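Local coordinates for protein alpha,alpha-trehalose-phosphate synthase (UDP-forming) (PDB 5V0T) that belongs to glycosyltransferase family 20 and has the GT-B fold, in which two Rossmann-like domains face each other across a ligand-binding cleft, at residues M46-S51 with Q124-L129; A300-V305 with G337-L342. All coordinates share one frame; numbering follows the deposited sequence.

Interaction 1. Residues M46-S51 with Q124-L129; sequences MWFGWS and QQLVPL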
loop_
_atom_site.group_PDB
_atom_site.type_symbol
_atom_site.label_atom_id
_atom_site.label_comp_id
_atom_site.label_asym_id
_atom_site.label_seq_id
_atom_site.Cartn_x
_atom_site.Cartn_y
_atom_site.Cartn_z
ATOM N N MET A 46 13.584 8.994 14.284
ATOM C CA MET A 46 14.558 8.303 13.456
ATOM C C MET A 46 13.834 7.368 12.507
ATOM O O MET A 46 12.852 6.717 12.888
ATOM C CB MET A 46 15.555 7.498 14.300
ATOM C CG MET A 46 16.467 6.594 13.489
ATOM S SD MET A 46 17.720 5.781 14.517
ATOM C CE MET A 46 18.813 7.160 14.843
ATOM N N TRP A 47 14.315 7.316 11.267
ATOM C CA TRP A 47 13.838 6.366 10.270
ATOM C C TRP A 47 15.030 5.504 9.865
ATOM O O TRP A 47 15.966 5.989 9.223
ATOM C CB TRP A 47 13.216 7.087 9.071
ATOM C CG TRP A 47 12.389 6.175 8.187
ATOM C CD1 TRP A 47 12.383 4.808 8.189
ATOM C CD2 TRP A 47 11.451 6.577 7.183
ATOM N NE1 TRP A 47 11.505 4.338 7.236
ATOM C CE2 TRP A 47 10.925 5.406 6.606
ATOM C CE3 TRP A 47 11.027 7.818 6.701
ATOM C CZ2 TRP A 47 9.973 5.436 5.583
ATOM C CZ3 TRP A 47 10.080 7.851 5.687
ATOM C CH2 TRP A 47 9.567 6.666 5.139
ATOM N N PHE A 48 14.998 4.237 10.266
ATOM C CA PHE A 48 16.048 3.268 9.987
ATOM C C PHE A 48 15.567 2.275 8.939
ATOM O O PHE A 48 14.449 1.753 9.041
ATOM C CB PHE A 48 16.433 2.523 11.273
ATOM C CG PHE A 48 17.347 1.350 11.058
ATOM C CD1 PHE A 48 18.721 1.523 11.081
ATOM C CD2 PHE A 48 16.833 0.070 10.877
ATOM C CE1 PHE A 48 19.575 0.439 10.909
ATOM C CE2 PHE A 48 17.674 -1.015 10.695
ATOM C CZ PHE A 48 19.050 -0.833 10.712
ATOM N N GLY A 49 16.418 1.980 7.958
ATOM C CA GLY A 49 16.074 0.933 7.010
ATOM C C GLY A 49 17.065 0.837 5.865
ATOM O O GLY A 49 18.202 1.302 5.958
ATOM N N TRP A 50 16.617 0.193 4.796
ATOM C CA TRP A 50 17.440 -0.018 3.615
ATOM C C TRP A 50 17.596 1.281 2.826
ATOM O O TRP A 50 16.637 2.035 2.643
ATOM C CB TRP A 50 16.800 -1.113 2.754
ATOM C CG TRP A 50 17.475 -1.459 1.463
ATOM C CD1 TRP A 50 18.816 -1.605 1.231
ATOM C CD2 TRP A 50 16.819 -1.731 0.223
ATOM N NE1 TRP A 50 19.032 -1.948 -0.089
ATOM C CE2 TRP A 50 17.822 -2.037 -0.726
ATOM C CE3 TRP A 50 15.475 -1.744 -0.180
ATOM C CZ2 TRP A 50 17.525 -2.359 -2.055
ATOM C CZ3 TRP A 50 15.179 -2.071 -1.509
ATOM C CH2 TRP A 50 16.204 -2.358 -2.430
ATOM N N SER A 51 18.823 1.549 2.374
ATOM C CA SER A 51 19.094 2.711 1.534
ATOM C C SER A 51 18.556 2.560 0.120
ATOM O O SER A 51 18.514 3.547 -0.617
ATOM C CB SER A 51 20.599 2.955 1.443
ATOM O OG SER A 51 21.201 1.916 0.684
ATOM N N GLN A 124 21.072 -5.858 14.437
ATOM C CA GLN A 124 22.396 -5.564 14.990
ATOM C C GLN A 124 22.874 -4.169 14.598
ATOM O O GLN A 124 23.571 -3.500 15.372
ATOM C CB GLN A 124 23.426 -6.597 14.526
ATOM C CG GLN A 124 23.500 -7.872 15.354
ATOM C CD GLN A 124 23.470 -7.623 16.857
ATOM O OE1 GLN A 124 24.154 -6.740 17.378
ATOM N NE2 GLN A 124 22.667 -8.407 17.557
ATOM N N GLN A 125 22.550 -3.730 13.387
ATOM C CA GLN A 125 22.930 -2.386 12.978
ATOM C C GLN A 125 22.162 -1.332 13.768
ATOM O O GLN A 125 22.701 -0.256 14.054
ATOM C CB GLN A 125 22.694 -2.211 11.475
ATOM C CG GLN A 125 23.465 -3.175 10.600
ATOM C CD GLN A 125 24.953 -3.136 10.860
ATOM O OE1 GLN A 125 25.577 -4.173 11.061
ATOM N NE2 GLN A 125 25.534 -1.941 10.855
ATOM N N LEU A 126 20.914 -1.627 14.137
ATOM C CA LEU A 126 20.102 -0.658 14.862
ATOM C C LEU A 126 20.532 -0.528 16.323
ATOM O O LEU A 126 20.537 0.584 16.870
ATOM C CB LEU A 126 18.622 -1.040 14.756
ATOM C CG LEU A 126 17.634 -0.164 15.526
ATOM C CD1 LEU A 126 17.673 1.266 14.980
ATOM C CD2 LEU A 126 16.199 -0.752 15.512
ATOM N N VAL A 127 20.912 -1.644 16.966
ATOM C CA VAL A 127 21.152 -1.633 18.415
ATOM C C VAL A 127 22.053 -0.484 18.867
ATOM O O VAL A 127 21.680 0.218 19.818
ATOM C CB VAL A 127 21.661 -3.006 18.882
ATOM C CG1 VAL A 127 22.253 -2.909 20.303
ATOM C CG2 VAL A 127 20.517 -4.031 18.835
ATOM N N PRO A 128 23.217 -0.234 18.253
ATOM C CA PRO A 128 24.090 0.841 18.763
ATOM C C PRO A 128 23.460 2.221 18.710
ATOM O O PRO A 128 23.934 3.122 19.397
ATOM C CB PRO A 128 25.322 0.765 17.853
ATOM C CG PRO A 128 25.292 -0.587 17.269
ATOM C CD PRO A 128 23.842 -0.935 17.118
ATOM N N LEU A 129 22.409 2.418 17.924
ATOM C CA LEU A 129 21.791 3.730 17.809
ATOM C C LEU A 129 20.674 3.950 18.817
ATOM O O LEU A 129 20.176 5.074 18.931
ATOM C CB LEU A 129 21.240 3.917 16.396
ATOM C CG LEU A 129 22.267 3.733 15.287
ATOM C CD1 LEU A 129 21.565 3.572 13.952
ATOM C CD2 LEU A 129 23.207 4.940 15.273
#
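F48 on strand 45-48 faces L126 in the C-terminal part of helix 109-126, with their CA atoms 7.5 Å apart. Two residues earlier in the strand, M46 stands opposite L129 in the 3-10 segment, at a wider CA spacing of 9.6 Å. The contact is apolar. F48 turns its CG anti to the backbone N (chi1 171°), and this sends the ring out from the strand toward the helix. L126 lies over one face of that ring. L126 CB sits 4.1 Å from the centroid of the F48 ring and 11° off the normal, a CH-pi contact. The L126 branch CD1 reaches back over the root of the ring, 3.9 Å from F48 CG. Q125 meets the ring at its edge through CB, 4.0 Å from F48 CZ. Its chain then bends, and the amide leads away from the strand. Beside this, M46 reaches out as an extended chain up to SD and touches L129 with its methyl: M46 CE to L129 CB is 4.3 Å. L129 N hydrogen-bonds back to L126 O, and L129 O accepts a hydrogen bond from R11 NH2. V15 of strand 12-16 touches both F48 and L126, while W47 packs on helix 31-43. The strand is thus covered by helices on both faces, as in the layered alpha/beta sandwich of a Rossmann-like GT-B domain.

Interaction 2. Residues A300-V305 with G337-L342; sequences AQRNKV and GRFAEL
R302 and F339 meet guanidinium face to ring edge. The F339 atom CE1 lies 3.6 Å above the guanidinium plane of R302, displaced toward its rim. The closest pair is R302 NE to F339 CE1, at 3.7 Å. The two planes are 60° apart, and R302 CZ lies near the plane of the ring, so this is not a cation stacked on an aromatic face. R302 starts with CG anti to its carbonyl carbon (chi1 -64°) and then runs extended to NE. This carries the charged end along to helix 284-297. There NE hydrogen-bonds to L295 O, and NH2 makes a weak hydrogen bond to E296 O. A positive group beside carbonyls near a helix C-terminus is probably favourable. F339 also meets a second guanidinium. Its CE2 lies 3.8 Å above the plane of R338, again toward the rim. R338 NH1 is held by salt bridges to E292 and E296. Both arginines next to the ring have partners on helix 284-297: backbone carbonyls for R302, carboxylates for R338. The ring itself packs on E292, L295 and E296.

The second contact is looser. N303 has a left-handed backbone, and its amide reaches toward E341. E341 bends at chi2 (-77°) and offers its methylene: N303 ND2 to E341 CG is 4.2 Å. The hydrogen-bond partner of ND2 is D343 OD1. The turn before strand 305-310 is closed by a hydrogen bond from K304 N to Q301 O, 3.0 Å. The contact joins the loop between helix 284-297 and strand 305-310 to the C-terminal end of helix 319-339 and the residues that follow it on the way to the neighbouring parallel strand 347-350, as in the beta-alpha-beta layout of a Rossmann-like domain.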
loop_
_atom_site.group_PDB
_atom_site.type_symbol
_atom_site.label_atom_id
_atom_site.label_comp_id
_atom_site.label_asym_id
_atom_site.label_seq_id
_atom_site.Cartn_x
_atom_site.Cartn_y
_atom_site.Cartn_z
ATOM N N ALA A 300 -22.024 5.205 -27.289
ATOM C CA ALA A 300 -21.956 6.630 -26.998
ATOM C C ALA A 300 -20.697 7.005 -26.229
ATOM O O ALA A 300 -20.299 8.174 -26.265
ATOM C CB ALA A 300 -23.199 7.079 -26.225
ATOM N N GLN A 301 -20.044 6.048 -25.565
ATOM C CA GLN A 301 -18.811 6.361 -24.849
ATOM C C GLN A 301 -17.591 6.420 -25.763
ATOM O O GLN A 301 -16.571 7.006 -25.377
ATOM C CB GLN A 301 -18.551 5.336 -23.737
ATOM C CG GLN A 301 -19.490 5.421 -22.535
ATOM C CD GLN A 301 -19.375 6.729 -21.766
ATOM O OE1 GLN A 301 -18.401 7.473 -21.908
ATOM N NE2 GLN A 301 -20.381 7.020 -20.946
ATOM N N ARG A 302 -17.666 5.830 -26.955
ATOM C CA ARG A 302 -16.509 5.798 -27.842
ATOM C C ARG A 302 -16.166 7.207 -28.303
ATOM O O ARG A 302 -17.052 8.001 -28.628
ATOM C CB ARG A 302 -16.782 4.882 -29.032
ATOM C CG ARG A 302 -16.971 3.403 -28.606
ATOM C CD ARG A 302 -17.472 2.557 -29.759
ATOM N NE ARG A 302 -18.039 1.304 -29.268
ATOM C CZ ARG A 302 -18.609 0.388 -30.038
ATOM N NH1 ARG A 302 -18.692 0.579 -31.349
ATOM N NH2 ARG A 302 -19.108 -0.716 -29.496
ATOM N N ASN A 303 -14.870 7.527 -28.279
ATOM C CA ASN A 303 -14.321 8.846 -28.594
ATOM C C ASN A 303 -14.805 9.928 -27.630
ATOM O O ASN A 303 -14.563 11.114 -27.870
ATOM C CB ASN A 303 -14.616 9.257 -30.052
ATOM C CG ASN A 303 -13.429 9.948 -30.722
ATOM O OD1 ASN A 303 -12.558 10.496 -30.043
ATOM N ND2 ASN A 303 -13.391 9.930 -32.060
ATOM N N LYS A 304 -15.473 9.555 -26.528
ATOM C CA LYS A 304 -15.935 10.522 -25.538
ATOM C C LYS A 304 -15.283 10.343 -24.175
ATOM O O LYS A 304 -15.601 11.094 -23.248
ATOM C CB LYS A 304 -17.460 10.450 -25.387
ATOM C CG LYS A 304 -18.202 10.645 -26.703
ATOM C CD LYS A 304 -17.695 11.872 -27.429
ATOM C CE LYS A 304 -18.599 12.266 -28.594
ATOM N NZ LYS A 304 -19.824 12.968 -28.143
ATOM N N VAL A 305 -14.392 9.368 -24.020
ATOM C CA VAL A 305 -13.710 9.128 -22.756
ATOM C C VAL A 305 -12.365 8.498 -23.085
ATOM O O VAL A 305 -12.219 7.814 -24.101
ATOM C CB VAL A 305 -14.558 8.227 -21.815
ATOM C CG1 VAL A 305 -14.860 6.885 -22.475
ATOM C CG2 VAL A 305 -13.872 8.016 -20.450
ATOM N N GLY A 337 -6.273 -1.237 -30.288
ATOM C CA GLY A 337 -6.440 -1.626 -31.683
ATOM C C GLY A 337 -7.896 -1.783 -32.082
ATOM O O GLY A 337 -8.280 -1.467 -33.210
ATOM N N ARG A 338 -8.725 -2.280 -31.167
ATOM C CA ARG A 338 -10.122 -2.534 -31.509
ATOM C C ARG A 338 -10.936 -1.247 -31.591
ATOM O O ARG A 338 -11.863 -1.160 -32.396
ATOM C CB ARG A 338 -10.777 -3.462 -30.479
ATOM C CG ARG A 338 -10.281 -4.902 -30.438
ATOM C CD ARG A 338 -11.083 -5.661 -29.383
ATOM N NE ARG A 338 -12.469 -5.828 -29.825
ATOM C CZ ARG A 338 -13.505 -6.056 -29.020
ATOM N NH1 ARG A 338 -13.331 -6.149 -27.706
ATOM N NH2 ARG A 338 -14.721 -6.198 -29.545
ATOM N N PHE A 339 -10.643 -0.264 -30.756
ATOM C CA PHE A 339 -11.538 0.874 -30.601
ATOM C C PHE A 339 -10.952 2.217 -31.010
ATOM O O PHE A 339 -11.711 3.183 -31.142
ATOM C CB PHE A 339 -12.031 0.949 -29.148
ATOM C CG PHE A 339 -12.987 -0.160 -28.797
ATOM C CD1 PHE A 339 -14.316 -0.087 -29.188
ATOM C CD2 PHE A 339 -12.549 -1.283 -28.122
ATOM C CE1 PHE A 339 -15.198 -1.103 -28.895
ATOM C CE2 PHE A 339 -13.440 -2.321 -27.821
ATOM C CZ PHE A 339 -14.762 -2.220 -28.202
ATOM N N ALA A 340 -9.642 2.313 -31.227
ATOM C CA ALA A 340 -9.032 3.591 -31.585
ATOM C C ALA A 340 -9.589 4.162 -32.886
ATOM O O ALA A 340 -10.080 3.446 -33.762
ATOM C CB ALA A 340 -7.513 3.442 -31.709
ATOM N N GLU A 341 -9.517 5.488 -32.994
ATOM C CA GLU A 341 -9.782 6.219 -34.215
ATOM C C GLU A 341 -8.559 7.082 -34.484
ATOM O O GLU A 341 -7.662 7.179 -33.645
ATOM C CB GLU A 341 -11.066 7.062 -34.101
ATOM C CG GLU A 341 -12.288 6.237 -33.670
ATOM C CD GLU A 341 -12.868 5.395 -34.802
ATOM O OE1 GLU A 341 -13.846 4.655 -34.557
ATOM O OE2 GLU A 341 -12.356 5.472 -35.944
ATOM N N LEU A 342 -8.509 7.695 -35.670
ATOM C CA LEU A 342 -7.360 8.530 -36.021
ATOM C C LEU A 342 -7.091 9.614 -34.988
ATOM O O LEU A 342 -5.949 10.061 -34.856
ATOM C CB LEU A 342 -7.573 9.192 -37.382
ATOM C CG LEU A 342 -7.693 8.272 -38.595
ATOM C CD1 LEU A 342 -7.978 9.086 -39.816
ATOM C CD2 LEU A 342 -6.399 7.464 -38.777
#

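Overall arrangement
Interactions 1 and 2 lie on opposite sides of the chain's centre. Their centres are 52 Å apart, their nearest atoms about 35 Å, and they do not touch. Each lies beside a different sheet: interaction 1 by the mixed sheet that holds strand 45-48, interaction 2 at the edge of the six-stranded parallel sheet, near strands 305-310 and 347-350. This matches the two domains of a GT-B fold. The side chain of F48 is about 14 Å from the bound 6-O-phosphono-alpha-D-glucopyranose. W50, two residues on and past the corner at G49, meets the ring of Y86, a residue of that pocket. Interaction 2 is peripheral, with its centre 33 Å from that of the chain, and is structural packing.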